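Local structure of ECXA (Escherichia coli, 4L63) at residues V182-Q194 against T247-F259. The protein binds a zinc ion and probably acts as a metallopeptidase of the metzincin type. Sequence-based numbering, arbitrary orientation.
Sequences VGLEVARCRLLNQ and TNRFSCLGLGLAF
Arg188 and Phe250 form a single beta bridge, their CA atoms 4.5 Å apart, where the loop leaving strand 181-186 runs beside the chain emerging from helix 246-249, and the Cys189-Cys252 disulfide (chi3 92°) ties the two in this probable metzincin-type metallopeptidase. Two backbone hydrogen bonds frame the bridge: Arg188 N reaches Arg249 O at 2.8 Å, and Ser251 N meets Arg188 O almost straight (175°). Ala187 N donates to Asn248 O in the carbonyl plane. Ala187 O takes Ser251 OG at 2.7 Å from well above its carbonyl plane; OG stands between its backbone N and carbonyl carbon (chi1 69°) and is also hydrogen-bonded to Arg228 NH1. Arg188 runs alongside Phe250, its CD at the ring edge, 4.1 Å from CE1. On its side away from the ring, the Arg188 guanidinium forms a side-on salt bridge with Glu185, NH1 to OE1 and NE to OE2. Past the disulfide, Leu191 slides antiparallel to Leu255, with CD1 3.7 Å from Leu255 CB, while Leu192 crosses Leu255 at about a right angle; an aromatic side chain of another protein chain also packs on Leu255. At the last modelled residue, Leu191 CD2 approaches Phe259 CZ obliquely at 4.2 Å.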
ATOM      1  N   VAL A 182       1.077 -24.646  10.019  1.00 43.86           N
ATOM      2  CA  VAL A 182       2.099 -23.610  10.034  1.00 41.04           C
ATOM      3  C   VAL A 182       1.427 -22.235  10.050  1.00 39.19           C
ATOM      4  O   VAL A 182       0.343 -22.062   9.496  1.00 42.52           O
ATOM      5  CB  VAL A 182       3.050 -23.756   8.806  1.00 53.87           C
ATOM      6  CG1 VAL A 182       2.273 -23.619   7.494  1.00 49.38           C
ATOM      7  CG2 VAL A 182       4.199 -22.742   8.863  1.00 50.12           C
ATOM      8  N   GLY A 183       2.048 -21.266  10.713  1.00 37.76           N
ATOM      9  CA  GLY A 183       1.542 -19.903  10.666  1.00 36.14           C
ATOM     10  C   GLY A 183       1.900 -19.231   9.357  1.00 38.40           C
ATOM     11  O   GLY A 183       3.028 -19.350   8.879  1.00 34.63           O
ATOM     12  N   LEU A 184       0.930 -18.532   8.771  1.00 36.76           N
ATOM     13  CA  LEU A 184       1.144 -17.793   7.536  1.00 33.24           C
ATOM     14  C   LEU A 184       0.525 -16.418   7.709  1.00 32.07           C
ATOM     15  O   LEU A 184      -0.603 -16.315   8.198  1.00 33.60           O
ATOM     16  CB  LEU A 184       0.513 -18.506   6.334  1.00 36.20           C
ATOM     17  CG  LEU A 184       1.159 -19.808   5.868  1.00 47.17           C
ATOM     18  CD1 LEU A 184       0.512 -20.260   4.567  1.00 54.10           C
ATOM     19  CD2 LEU A 184       2.659 -19.645   5.698  1.00 48.33           C
ATOM     20  N   GLU A 185       1.257 -15.381   7.316  1.00 30.78           N
ATOM     21  CA  GLU A 185       0.775 -14.015   7.440  1.00 29.84           C
ATOM     22  C   GLU A 185      -0.464 -13.812   6.579  1.00 31.15           C
ATOM     23  O   GLU A 185      -0.499 -14.230   5.430  1.00 32.19           O
ATOM     24  CB  GLU A 185       1.849 -13.001   7.040  1.00 28.73           C
ATOM     25  CG  GLU A 185       1.426 -11.564   7.352  1.00 28.01           C
ATOM     26  CD  GLU A 185       2.462 -10.516   6.966  1.00 32.78           C
ATOM     27  OE1 GLU A 185       3.579 -10.881   6.520  1.00 34.82           O
ATOM     28  OE2 GLU A 185       2.145  -9.319   7.109  1.00 31.19           O
ATOM     29  N   VAL A 186      -1.477 -13.164   7.143  1.00 30.38           N
ATOM     30  CA  VAL A 186      -2.683 -12.860   6.386  1.00 31.00           C
ATOM     31  C   VAL A 186      -2.997 -11.363   6.477  1.00 30.30           C
ATOM     32  O   VAL A 186      -2.536 -10.674   7.393  1.00 29.66           O
ATOM     33  CB  VAL A 186      -3.893 -13.674   6.889  1.00 32.69           C
ATOM     34  CG1 VAL A 186      -3.668 -15.170   6.648  1.00 33.75           C
ATOM     35  CG2 VAL A 186      -4.130 -13.420   8.379  1.00 32.94           C
ATOM     36  N   ALA A 187      -3.770 -10.875   5.511  1.00 30.69           N
ATOM     37  CA  ALA A 187      -4.404  -9.559   5.608  1.00 30.63           C
ATOM     38  C   ALA A 187      -3.422  -8.418   5.859  1.00 36.98           C
ATOM     39  O   ALA A 187      -3.760  -7.451   6.546  1.00 29.40           O
ATOM     40  CB  ALA A 187      -5.469  -9.578   6.718  1.00 31.81           C
ATOM     41  N   ARG A 188      -2.212  -8.524   5.315  1.00 28.41           N
ATOM     42  CA  ARG A 188      -1.203  -7.491   5.564  1.00 27.49           C
ATOM     43  C   ARG A 188      -1.687  -6.103   5.164  1.00 27.56           C
ATOM     44  O   ARG A 188      -2.259  -5.908   4.083  1.00 27.97           O
ATOM     45  CB  ARG A 188       0.086  -7.797   4.814  1.00 26.96           C
ATOM     46  CG  ARG A 188       1.080  -6.638   4.846  1.00 29.77           C
ATOM     47  CD  ARG A 188       2.215  -6.918   3.892  1.00 31.79           C
ATOM     48  NE  ARG A 188       2.980  -8.057   4.377  1.00 40.90           N
ATOM     49  CZ  ARG A 188       4.158  -8.425   3.886  1.00 53.39           C
ATOM     50  NH1 ARG A 188       4.794  -9.470   4.405  1.00 45.67           N
ATOM     51  NH2 ARG A 188       4.702  -7.739   2.889  1.00 52.10           N
ATOM     52  N   CYS A 189      -1.447  -5.139   6.043  1.00 27.41           N
ATOM     53  CA  CYS A 189      -1.698  -3.752   5.698  1.00 27.62           C
ATOM     54  C   CYS A 189      -0.761  -2.867   6.489  1.00 28.85           C
ATOM     55  O   CYS A 189      -0.945  -2.661   7.688  1.00 30.15           O
ATOM     56  CB  CYS A 189      -3.149  -3.373   5.958  1.00 28.68           C
ATOM     57  SG  CYS A 189      -3.468  -1.636   5.509  1.00 31.66           S
ATOM     58  N   ARG A 190       0.275  -2.386   5.812  1.00 26.98           N
ATOM     59  CA  ARG A 190       1.238  -1.488   6.437  0.58 27.09           C
ATOM     60  C   ARG A 190       0.912  -0.027   6.190  1.00 27.76           C
ATOM     61  O   ARG A 190       1.403   0.846   6.905  1.00 29.75           O
ATOM     62  CB  ARG A 190       2.646  -1.781   5.928  0.58 26.72           C
ATOM     63  CG  ARG A 190       3.185  -3.120   6.415  0.58 26.38           C
ATOM     64  CD  ARG A 190       4.425  -3.489   5.630  0.58 29.90           C
ATOM     65  NE  ARG A 190       4.094  -3.716   4.228  0.58 34.45           N
ATOM     66  CZ  ARG A 190       4.936  -4.240   3.345  0.58 41.81           C
ATOM     67  NH1 ARG A 190       6.156  -4.590   3.725  0.58 39.17           N
ATOM     68  NH2 ARG A 190       4.555  -4.417   2.087  0.58 42.44           N
ATOM     69  N   LEU A 191       0.082   0.242   5.186  1.00 27.99           N
ATOM     70  CA  LEU A 191      -0.207   1.643   4.814  1.00 28.85           C
ATOM     71  C   LEU A 191      -1.199   2.366   5.721  1.00 34.34           C
ATOM     72  O   LEU A 191      -1.237   3.594   5.734  1.00 35.65           O
ATOM     73  CB  LEU A 191      -0.709   1.702   3.369  1.00 29.67           C
ATOM     74  CG  LEU A 191       0.368   1.447   2.306  1.00 30.14           C
ATOM     75  CD1 LEU A 191      -0.268   1.250   0.926  1.00 32.04           C
ATOM     76  CD2 LEU A 191       1.340   2.621   2.263  1.00 29.22           C
ATOM     77  N   LEU A 192      -2.000   1.629   6.479  1.00 29.96           N
ATOM     78  CA  LEU A 192      -3.009   2.284   7.330  1.00 31.30           C
ATOM     79  C   LEU A 192      -2.598   2.223   8.799  1.00 33.43           C
ATOM     80  O   LEU A 192      -2.409   1.134   9.347  1.00 34.67           O
ATOM     81  CB  LEU A 192      -4.387   1.634   7.130  1.00 31.89           C
ATOM     82  CG  LEU A 192      -5.023   1.828   5.747  1.00 32.22           C
ATOM     83  CD1 LEU A 192      -6.310   1.000   5.587  1.00 33.04           C
ATOM     84  CD2 LEU A 192      -5.308   3.284   5.466  1.00 33.41           C
ATOM     85  N   ASN A 193      -2.437   3.383   9.437  1.00 32.76           N
ATOM     86  CA  ASN A 193      -2.071   3.386  10.850  1.00 37.51           C
ATOM     87  C   ASN A 193      -3.230   2.844  11.687  1.00 41.35           C
ATOM     88  O   ASN A 193      -4.395   2.946  11.293  1.00 35.16           O
ATOM     89  CB  ASN A 193      -1.667   4.785  11.334  1.00 38.18           C
ATOM     90  CG  ASN A 193      -1.011   4.755  12.720  1.00 50.43           C
ATOM     91  OD1 ASN A 193      -0.291   3.810  13.068  1.00 41.05           O
ATOM     92  ND2 ASN A 193      -1.267   5.786  13.516  1.00 47.77           N
ATOM     93  N   GLN A 194      -2.893   2.245  12.826  1.00 37.80           N
ATOM     94  CA  GLN A 194      -3.846   1.509  13.648  1.00 35.71           C
ATOM     95  C   GLN A 194      -3.169   1.094  14.958  1.00 37.91           C
ATOM     96  O   GLN A 194      -1.943   1.194  15.099  1.00 35.64           O
ATOM     97  CB  GLN A 194      -4.367   0.268  12.911  1.00 34.64           C
ATOM     98  CG  GLN A 194      -3.257  -0.597  12.314  1.00 36.51           C
ATOM     99  CD  GLN A 194      -3.782  -1.760  11.491  1.00 34.75           C
ATOM    100  OE1 GLN A 194      -4.230  -2.780  12.032  1.00 33.90           O
ATOM    101  NE2 GLN A 194      -3.765  -1.600  10.173  1.00 35.07           N
ATOM    102  N   THR A 247      -5.395 -12.178  -2.412  1.00 35.84           N
ATOM    103  CA  THR A 247      -6.579 -11.648  -1.733  1.00 36.52           C
ATOM    104  C   THR A 247      -6.504 -12.009  -0.243  1.00 35.88           C
ATOM    105  O   THR A 247      -7.008 -11.274   0.606  1.00 38.28           O
ATOM    106  CB  THR A 247      -7.893 -12.175  -2.355  1.00 42.86           C
ATOM    107  OG1 THR A 247      -7.956 -13.592  -2.210  1.00 53.81           O
ATOM    108  CG2 THR A 247      -7.957 -11.831  -3.834  1.00 40.60           C
ATOM    109  N   ASN A 248      -5.856 -13.133   0.067  1.00 36.95           N
ATOM    110  CA  ASN A 248      -5.668 -13.549   1.454  1.00 37.59           C
ATOM    111  C   ASN A 248      -4.465 -12.877   2.121  1.00 36.16           C
ATOM    112  O   ASN A 248      -4.516 -12.558   3.302  1.00 36.69           O
ATOM    113  CB  ASN A 248      -5.510 -15.075   1.546  1.00 39.97           C
ATOM    114  CG  ASN A 248      -6.829 -15.808   1.374  1.00 42.13           C
ATOM    115  OD1 ASN A 248      -7.894 -15.224   1.552  1.00 42.11           O
ATOM    116  ND2 ASN A 248      -6.760 -17.093   1.040  1.00 44.43           N
ATOM    117  N   ARG A 249      -3.386 -12.679   1.371  1.00 35.37           N
ATOM    118  CA  ARG A 249      -2.163 -12.133   1.962  1.00 34.65           C
ATOM    119  C   ARG A 249      -2.229 -10.638   2.263  1.00 32.84           C
ATOM    120  O   ARG A 249      -1.513 -10.154   3.153  1.00 32.71           O
ATOM    121  CB  ARG A 249      -0.957 -12.381   1.055  1.00 34.98           C
ATOM    122  CG  ARG A 249      -0.576 -13.845   0.877  1.00 38.14           C
ATOM    123  CD  ARG A 249       0.630 -13.966  -0.041  1.00 46.15           C
ATOM    124  NE  ARG A 249       1.690 -13.053   0.373  1.00 55.40           N
ATOM    125  CZ  ARG A 249       2.796 -12.805  -0.323  1.00 60.13           C
ATOM    126  NH1 ARG A 249       2.993 -13.385  -1.498  1.00 57.93           N
ATOM    127  NH2 ARG A 249       3.694 -11.953   0.154  1.00 64.04           N
ATOM    128  N   PHE A 250      -3.058  -9.911   1.509  1.00 31.86           N
ATOM    129  CA  PHE A 250      -3.094  -8.448   1.617  1.00 30.44           C
ATOM    130  C   PHE A 250      -4.501  -7.944   1.888  1.00 30.53           C
ATOM    131  O   PHE A 250      -5.450  -8.467   1.319  1.00 31.33           O
ATOM    132  CB  PHE A 250      -2.576  -7.791   0.340  1.00 29.58           C
ATOM    133  CG  PHE A 250      -1.235  -8.287  -0.096  1.00 34.70           C
ATOM    134  CD1 PHE A 250      -0.092  -7.902   0.579  1.00 38.86           C
ATOM    135  CD2 PHE A 250      -1.111  -9.101  -1.206  1.00 33.66           C
ATOM    136  CE1 PHE A 250       1.143  -8.350   0.169  1.00 40.52           C
ATOM    137  CE2 PHE A 250       0.123  -9.554  -1.617  1.00 36.45           C
ATOM    138  CZ  PHE A 250       1.246  -9.185  -0.928  1.00 37.26           C
ATOM    139  N   SER A 251      -4.636  -6.916   2.728  1.00 30.16           N
ATOM    140  CA  SER A 251      -5.967  -6.370   3.003  1.00 30.77           C
ATOM    141  C   SER A 251      -6.095  -4.886   2.644  1.00 33.70           C
ATOM    142  O   SER A 251      -7.151  -4.297   2.854  1.00 31.70           O
ATOM    143  CB  SER A 251      -6.346  -6.570   4.478  1.00 32.13           C
ATOM    144  OG  SER A 251      -5.550  -5.755   5.330  1.00 31.78           O
ATOM    145  N   CYS A 252      -5.039  -4.276   2.109  1.00 31.07           N
ATOM    146  CA  CYS A 252      -5.181  -2.895   1.625  1.00 34.19           C
ATOM    147  C   CYS A 252      -4.210  -2.573   0.486  1.00 33.47           C
ATOM    148  O   CYS A 252      -3.776  -1.431   0.340  1.00 34.04           O
ATOM    149  CB  CYS A 252      -5.008  -1.889   2.788  1.00 28.58           C
ATOM    150  SG  CYS A 252      -3.310  -1.610   3.444  1.00 31.46           S
ATOM    151  N   LEU A 253      -3.899  -3.567  -0.346  1.00 30.31           N
ATOM    152  CA  LEU A 253      -2.901  -3.362  -1.395  1.00 27.24           C
ATOM    153  C   LEU A 253      -3.430  -2.443  -2.491  1.00 27.44           C
ATOM    154  O   LEU A 253      -2.651  -1.815  -3.210  1.00 32.22           O
ATOM    155  CB  LEU A 253      -2.457  -4.693  -2.010  1.00 28.11           C
ATOM    156  CG  LEU A 253      -1.204  -4.583  -2.889  1.00 29.94           C
ATOM    157  CD1 LEU A 253      -0.074  -3.941  -2.102  1.00 31.70           C
ATOM    158  CD2 LEU A 253      -0.787  -5.967  -3.412  1.00 29.21           C
ATOM    159  N   GLY A 254      -4.752  -2.343  -2.595  1.00 28.03           N
ATOM    160  CA  GLY A 254      -5.373  -1.403  -3.518  1.00 28.72           C
ATOM    161  C   GLY A 254      -4.829   0.013  -3.345  1.00 35.12           C
ATOM    162  O   GLY A 254      -4.773   0.795  -4.301  1.00 28.99           O
ATOM    163  N   LEU A 255      -4.426   0.344  -2.119  1.00 27.77           N
ATOM    164  CA  LEU A 255      -3.931   1.696  -1.808  1.00 27.83           C
ATOM    165  C   LEU A 255      -2.654   2.027  -2.575  1.00 28.78           C
ATOM    166  O   LEU A 255      -2.333   3.199  -2.775  1.00 31.90           O
ATOM    167  CB  LEU A 255      -3.680   1.846  -0.306  1.00 27.67           C
ATOM    168  CG  LEU A 255      -4.922   1.974   0.575  1.00 28.48           C
ATOM    169  CD1 LEU A 255      -4.528   1.925   2.043  1.00 28.68           C
ATOM    170  CD2 LEU A 255      -5.597   3.294   0.259  1.00 31.61           C
ATOM    171  N   GLY A 256      -1.940   0.986  -3.000  1.00 27.97           N
ATOM    172  CA  GLY A 256      -0.753   1.136  -3.817  1.00 28.31           C
ATOM    173  C   GLY A 256      -1.017   1.873  -5.119  1.00 34.37           C
ATOM    174  O   GLY A 256      -0.124   2.532  -5.647  1.00 36.99           O
ATOM    175  N   LEU A 257      -2.244   1.792  -5.632  1.00 29.30           N
ATOM    176  CA  LEU A 257      -2.584   2.510  -6.862  1.00 30.74           C
ATOM    177  C   LEU A 257      -2.502   4.021  -6.660  1.00 33.50           C
ATOM    178  O   LEU A 257      -2.381   4.779  -7.627  1.00 34.03           O
ATOM    179  CB  LEU A 257      -3.989   2.133  -7.355  1.00 31.56           C
ATOM    180  CG  LEU A 257      -4.166   0.851  -8.194  1.00 32.25           C
ATOM    181  CD1 LEU A 257      -3.381   0.915  -9.496  1.00 33.69           C
ATOM    182  CD2 LEU A 257      -3.784  -0.374  -7.396  1.00 31.00           C
ATOM    183  N   ALA A 258      -2.583   4.468  -5.409  1.00 32.57           N
ATOM    184  CA  ALA A 258      -2.591   5.908  -5.149  1.00 41.06           C
ATOM    185  C   ALA A 258      -1.172   6.460  -5.138  1.00 55.37           C
ATOM    186  O   ALA A 258      -0.957   7.625  -4.808  1.00 68.00           O
ATOM    187  CB  ALA A 258      -3.303   6.218  -3.831  1.00 38.31           C
ATOM    188  N   PHE A 259      -0.215   5.614  -5.514  1.00 55.40           N
ATOM    189  CA  PHE A 259       1.191   5.992  -5.589  1.00 62.45           C
ATOM    190  C   PHE A 259       1.685   6.009  -7.035  1.00 74.19           C
ATOM    191  O   PHE A 259       2.181   7.028  -7.520  1.00 76.50           O
ATOM    192  CB  PHE A 259       2.047   5.037  -4.747  1.00 54.17           C
ATOM    193  CG  PHE A 259       1.921   5.262  -3.264  1.00 42.34           C
ATOM    194  CD1 PHE A 259       2.847   6.043  -2.587  1.00 36.90           C
ATOM    195  CD2 PHE A 259       0.859   4.718  -2.552  1.00 33.27           C
ATOM    196  CE1 PHE A 259       2.734   6.274  -1.222  1.00 31.59           C
ATOM    197  CE2 PHE A 259       0.733   4.936  -1.189  1.00 34.31           C
ATOM    198  CZ  PHE A 259       1.678   5.722  -0.515  1.00 30.41           C
TER
HETATM  199  O   HOH W   1       0.535 -11.605   4.346  1.00 39.31           O
HETATM  200  O   HOH W   2      -1.777  -4.652   1.777  1.00 56.58           O